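Local coordinates for protein aldehyde dehydrogenase (Burkholderia vietnamiensis, PDB 5KF0) that probably oxidises aldehydes to carboxylic acids with a nicotinamide cofactor, as in the aldehyde dehydrogenase family, and binds NADPH, at residues D12-Y24 and A202-P215. Residues are numbered along the deposited sequence; the frame is centred on the assembly and turned at random.
Sequences DTYPYYLANEAVY and AETNLPKGAFSVLP
Tyr17 and Val213 form a single antiparallel bridge between the N-terminal beta hairpin and strand 211-213, an outermost strand of the largely parallel Rossmann-type sheet in the cofactor-binding domain. They are a hydrogen-bonded pair. Tyr17 N reaches Val213 O at 3.1 Å, and Val213 N gives a shorter bond to Tyr17 O. Past the bridge, the Ser212 hydroxyl takes the place of a backbone acceptor. Its OG receives Ala19 N at 2.8 Å, almost straight at 174°.

The hairpin turns through a type I' beta turn from Leu18 to Glu21, and Asn20 in this turn plugs into the type II turn of Pro207 to Ala210. Asn20 N donates to Phe211 O at 2.9 Å. Asn20 CG is anti to the carbonyl carbon (chi1 -53°), which turns the amide toward the backbone of Pro207 and Gly209. Asn20 OD1 accepts Gly209 N at 2.9 Å, with the donor well above the carbonyl plane, and more weakly Phe211 N. Asn20 ND2 gives a weak bond to Pro207 O and a bond of 2.9 Å to a water that also lies 3.0 Å from Thr204 O. Asn20 CA lies over one face of the Phe211 ring, offset toward the rim, 3.8 Å from the centroid, a CH-pi contact.

At the other end, Tyr16 CB rests on Pro215 CD, and Leu214 CD2 meets Tyr16 CD1 at 3.6 Å. Helix 48-60 touches this side through Ala50 and Ala54. Helix 192-202 packs against Tyr17 and Val213.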
loop_
_atom_site.group_PDB
_atom_site.type_symbol
_atom_site.label_atom_id
_atom_site.label_comp_id
_atom_site.label_asym_id
_atom_site.label_seq_id
_atom_site.Cartn_x
_atom_site.Cartn_y
_atom_site.Cartn_z
ATOM N N ASP A 12 3.489 7.243 48.443
ATOM C CA ASP A 12 4.639 7.855 49.102
ATOM C C ASP A 12 5.949 7.395 48.486
ATOM O O ASP A 12 6.936 8.144 48.507
ATOM C CB ASP A 12 4.655 7.518 50.593
ATOM C CG ASP A 12 3.623 8.284 51.383
ATOM O OD1 ASP A 12 3.063 9.269 50.857
ATOM O OD2 ASP A 12 3.392 7.905 52.547
ATOM N N THR A 13 5.984 6.166 47.964
ATOM C CA THR A 13 7.150 5.610 47.292
ATOM C C THR A 13 6.693 4.793 46.088
ATOM O O THR A 13 5.577 4.265 46.066
ATOM C CB THR A 13 7.995 4.704 48.204
ATOM O OG1 THR A 13 7.255 3.521 48.513
ATOM C CG2 THR A 13 8.376 5.407 49.513
ATOM N N TYR A 14 7.582 4.676 45.095
ATOM C CA TYR A 14 7.382 3.851 43.912
ATOM C C TYR A 14 8.606 2.977 43.680
ATOM O O TYR A 14 9.740 3.413 43.915
ATOM C CB TYR A 14 7.125 4.704 42.639
ATOM C CG TYR A 14 5.753 5.340 42.621
ATOM C CD1 TYR A 14 4.698 4.756 41.923
ATOM C CD2 TYR A 14 5.505 6.510 43.321
ATOM C CE1 TYR A 14 3.443 5.332 41.917
ATOM C CE2 TYR A 14 4.248 7.096 43.322
ATOM C CZ TYR A 14 3.223 6.499 42.619
ATOM O OH TYR A 14 1.976 7.077 42.632
ATOM N N PRO A 15 8.411 1.748 43.208
ATOM C CA PRO A 15 9.539 0.920 42.782
ATOM C C PRO A 15 9.920 1.253 41.347
ATOM O O PRO A 15 9.209 1.977 40.646
ATOM C CB PRO A 15 8.964 -0.493 42.870
ATOM C CG PRO A 15 7.521 -0.287 42.402
ATOM C CD PRO A 15 7.120 1.104 42.906
ATOM N N TYR A 16 11.051 0.711 40.907
ATOM C CA TYR A 16 11.267 0.625 39.468
ATOM C C TYR A 16 10.897 -0.776 39.005
ATOM O O TYR A 16 10.623 -1.665 39.808
ATOM C CB TYR A 16 12.697 1.014 39.040
ATOM C CG TYR A 16 13.886 0.269 39.606
ATOM C CD1 TYR A 16 14.065 -1.099 39.390
ATOM C CD2 TYR A 16 14.881 0.954 40.297
ATOM C CE1 TYR A 16 15.181 -1.765 39.887
ATOM C CE2 TYR A 16 15.990 0.296 40.791
ATOM C CZ TYR A 16 16.137 -1.058 40.590
ATOM O OH TYR A 16 17.243 -1.720 41.080
ATOM N N TYR A 17 10.847 -0.959 37.688
ATOM C CA TYR A 17 10.405 -2.225 37.115
ATOM C C TYR A 17 11.548 -2.842 36.332
ATOM O O TYR A 17 12.018 -2.265 35.345
ATOM C CB TYR A 17 9.154 -2.035 36.257
ATOM C CG TYR A 17 7.950 -1.889 37.162
ATOM C CD1 TYR A 17 7.161 -2.989 37.485
ATOM C CD2 TYR A 17 7.656 -0.668 37.763
ATOM C CE1 TYR A 17 6.082 -2.868 38.355
ATOM C CE2 TYR A 17 6.578 -0.539 38.638
ATOM C CZ TYR A 17 5.800 -1.645 38.923
ATOM O OH TYR A 17 4.725 -1.533 39.790
ATOM N N LEU A 18 12.003 -4.000 36.799
ATOM C CA LEU A 18 13.128 -4.718 36.216
ATOM C C LEU A 18 12.597 -6.057 35.729
ATOM O O LEU A 18 12.133 -6.875 36.538
ATOM C CB LEU A 18 14.248 -4.899 37.247
ATOM C CG LEU A 18 15.427 -5.788 36.857
ATOM C CD1 LEU A 18 16.136 -5.202 35.675
ATOM C CD2 LEU A 18 16.390 -5.957 38.040
ATOM N N ALA A 19 12.677 -6.281 34.418
ATOM C CA ALA A 19 12.171 -7.507 33.792
ATOM C C ALA A 19 10.755 -7.821 34.273
ATOM O O ALA A 19 10.458 -8.906 34.786
ATOM C CB ALA A 19 13.119 -8.680 34.038
ATOM N N ASN A 20 9.886 -6.829 34.127
ATOM C CA ASN A 20 8.445 -6.864 34.322
ATOM C C ASN A 20 8.019 -6.782 35.781
ATOM O O ASN A 20 6.814 -6.783 36.019
ATOM C CB ASN A 20 7.763 -8.122 33.749
ATOM C CG ASN A 20 8.093 -8.390 32.286
ATOM O OD1 ASN A 20 9.214 -8.161 31.813
ATOM N ND2 ASN A 20 7.107 -8.919 31.564
ATOM N N GLU A 21 8.934 -6.747 36.758
ATOM C CA GLU A 21 8.543 -6.876 38.156
ATOM C C GLU A 21 9.042 -5.703 38.995
ATOM O O GLU A 21 10.109 -5.140 38.743
ATOM C CB GLU A 21 9.050 -8.217 38.738
ATOM C CG GLU A 21 8.442 -9.415 37.986
ATOM C CD GLU A 21 8.790 -10.776 38.588
ATOM O OE1 GLU A 21 9.458 -11.586 37.909
ATOM O OE2 GLU A 21 8.391 -11.036 39.732
ATOM N N ALA A 22 8.253 -5.354 40.011
ATOM C CA ALA A 22 8.564 -4.208 40.862
ATOM C C ALA A 22 9.739 -4.503 41.787
ATOM O O ALA A 22 9.802 -5.566 42.417
ATOM C CB ALA A 22 7.349 -3.834 41.703
ATOM N N VAL A 23 10.666 -3.545 41.879
ATOM C CA VAL A 23 11.818 -3.633 42.775
ATOM C C VAL A 23 11.883 -2.345 43.586
ATOM O O VAL A 23 12.128 -1.265 43.028
ATOM C CB VAL A 23 13.137 -3.861 42.022
ATOM C CG1 VAL A 23 14.288 -3.980 43.011
ATOM C CG2 VAL A 23 13.053 -5.097 41.137
ATOM N N TYR A 24 11.682 -2.455 44.897
ATOM C CA TYR A 24 11.776 -1.300 45.795
ATOM C C TYR A 24 13.221 -1.136 46.281
ATOM O O TYR A 24 13.541 -1.261 47.464
ATOM C CB TYR A 24 10.799 -1.461 46.960
ATOM C CG TYR A 24 9.344 -1.274 46.566
ATOM C CD1 TYR A 24 8.757 -0.015 46.593
ATOM C CD2 TYR A 24 8.562 -2.355 46.168
ATOM C CE1 TYR A 24 7.435 0.167 46.234
ATOM C CE2 TYR A 24 7.234 -2.179 45.803
ATOM C CZ TYR A 24 6.680 -0.914 45.844
ATOM O OH TYR A 24 5.365 -0.713 45.491
ATOM N N ALA A 202 2.872 -4.719 34.142
ATOM C CA ALA A 202 3.258 -5.828 35.004
ATOM C C ALA A 202 2.094 -6.757 35.315
ATOM O O ALA A 202 2.324 -7.899 35.734
ATOM C CB ALA A 202 3.860 -5.290 36.300
ATOM N N GLU A 203 0.857 -6.298 35.110
ATOM C CA GLU A 203 -0.327 -7.127 35.283
ATOM C C GLU A 203 -0.546 -8.101 34.133
ATOM O O GLU A 203 -1.381 -9.003 34.270
ATOM C CB GLU A 203 -1.571 -6.241 35.424
ATOM C CG GLU A 203 -1.496 -5.242 36.584
ATOM C CD GLU A 203 -2.637 -4.233 36.578
ATOM O OE1 GLU A 203 -3.406 -4.181 35.594
ATOM O OE2 GLU A 203 -2.762 -3.480 37.567
ATOM N N THR A 204 0.169 -7.942 33.019
ATOM C CA THR A 204 -0.077 -8.765 31.845
ATOM C C THR A 204 0.825 -9.994 31.830
ATOM O O THR A 204 1.772 -10.121 32.607
ATOM C CB THR A 204 0.142 -7.978 30.554
ATOM O OG1 THR A 204 1.545 -7.750 30.368
ATOM C CG2 THR A 204 -0.602 -6.656 30.586
ATOM N N ASN A 205 0.534 -10.882 30.878
ATOM C CA ASN A 205 1.242 -12.128 30.655
ATOM C C ASN A 205 2.482 -11.985 29.800
ATOM O O ASN A 205 2.930 -12.989 29.233
ATOM C CB ASN A 205 0.299 -13.142 30.004
ATOM C CG ASN A 205 -0.105 -14.215 30.959
ATOM O OD1 ASN A 205 -0.417 -15.336 30.563
ATOM N ND2 ASN A 205 -0.093 -13.883 32.247
ATOM N N LEU A 206 3.055 -10.797 29.688
ATOM C CA LEU A 206 4.229 -10.635 28.844
ATOM C C LEU A 206 5.374 -11.510 29.342
ATOM O O LEU A 206 5.538 -11.686 30.557
ATOM C CB LEU A 206 4.680 -9.177 28.841
ATOM C CG LEU A 206 3.820 -8.225 28.026
ATOM C CD1 LEU A 206 4.158 -6.787 28.409
ATOM C CD2 LEU A 206 4.062 -8.473 26.539
ATOM N N PRO A 207 6.197 -12.053 28.441
ATOM C CA PRO A 207 7.375 -12.817 28.875
ATOM C C PRO A 207 8.278 -11.962 29.753
ATOM O O PRO A 207 8.430 -10.765 29.524
ATOM C CB PRO A 207 8.067 -13.182 27.555
ATOM C CG PRO A 207 7.013 -13.034 26.492
ATOM C CD PRO A 207 6.069 -11.977 26.977
ATOM N N LYS A 208 8.882 -12.587 30.766
ATOM C CA LYS A 208 9.789 -11.856 31.635
ATOM C C LYS A 208 10.974 -11.326 30.841
ATOM O O LYS A 208 11.581 -12.048 30.037
ATOM C CB LYS A 208 10.275 -12.746 32.779
ATOM C CG LYS A 208 9.217 -12.981 33.840
ATOM C CD LYS A 208 8.346 -11.745 34.062
ATOM C CE LYS A 208 7.479 -11.851 35.314
ATOM N NZ LYS A 208 6.104 -12.339 35.036
ATOM N N GLY A 209 11.282 -10.042 31.053
ATOM C CA GLY A 209 12.256 -9.324 30.263
ATOM C C GLY A 209 11.671 -8.523 29.116
ATOM O O GLY A 209 12.417 -7.794 28.448
ATOM N N ALA A 210 10.366 -8.648 28.857
ATOM C CA ALA A 210 9.739 -7.820 27.829
ATOM C C ALA A 210 9.912 -6.338 28.119
ATOM O O ALA A 210 10.045 -5.540 27.184
ATOM C CB ALA A 210 8.246 -8.148 27.710
ATOM N N PHE A 211 9.919 -5.941 29.388
ATOM C CA PHE A 211 10.083 -4.521 29.662
ATOM C C PHE A 211 10.781 -4.295 30.991
ATOM O O PHE A 211 10.681 -5.100 31.921
ATOM C CB PHE A 211 8.734 -3.788 29.647
ATOM C CG PHE A 211 7.865 -4.070 30.843
ATOM C CD1 PHE A 211 7.873 -3.212 31.931
ATOM C CD2 PHE A 211 7.017 -5.176 30.866
ATOM C CE1 PHE A 211 7.065 -3.458 33.034
ATOM C CE2 PHE A 211 6.189 -5.426 31.966
ATOM C CZ PHE A 211 6.213 -4.558 33.048
ATOM N N SER A 212 11.519 -3.191 31.045
ATOM C CA SER A 212 11.968 -2.579 32.281
ATOM C C SER A 212 11.714 -1.085 32.173
ATOM O O SER A 212 11.829 -0.505 31.089
ATOM C CB SER A 212 13.463 -2.851 32.554
ATOM O OG SER A 212 13.698 -4.239 32.774
ATOM N N VAL A 213 11.362 -0.458 33.295
ATOM C CA VAL A 213 11.221 0.998 33.359
ATOM C C VAL A 213 12.098 1.451 34.523
ATOM O O VAL A 213 11.811 1.140 35.687
ATOM C CB VAL A 213 9.761 1.447 33.534
ATOM C CG1 VAL A 213 9.684 2.976 33.661
ATOM C CG2 VAL A 213 8.909 0.967 32.341
ATOM N N LEU A 214 13.181 2.153 34.209
ATOM C CA LEU A 214 14.259 2.409 35.164
ATOM C C LEU A 214 14.544 3.900 35.258
ATOM O O LEU A 214 15.175 4.465 34.342
ATOM C CB LEU A 214 15.530 1.666 34.755
ATOM C CG LEU A 214 15.454 0.143 34.650
ATOM C CD1 LEU A 214 16.813 -0.408 34.240
ATOM C CD2 LEU A 214 15.010 -0.474 35.963
ATOM N N PRO A 215 14.136 4.564 36.331
ATOM C CA PRO A 215 14.572 5.948 36.540
ATOM C C PRO A 215 16.079 5.990 36.737
ATOM O O PRO A 215 16.648 5.161 37.446
ATOM C CB PRO A 215 13.822 6.373 37.810
ATOM C CG PRO A 215 12.689 5.366 37.959
ATOM C CD PRO A 215 13.242 4.087 37.398
HETATM O O HOH W 1 5.021 -8.845 35.985
HETATM O O HOH W 2 4.434 -8.642 32.720
#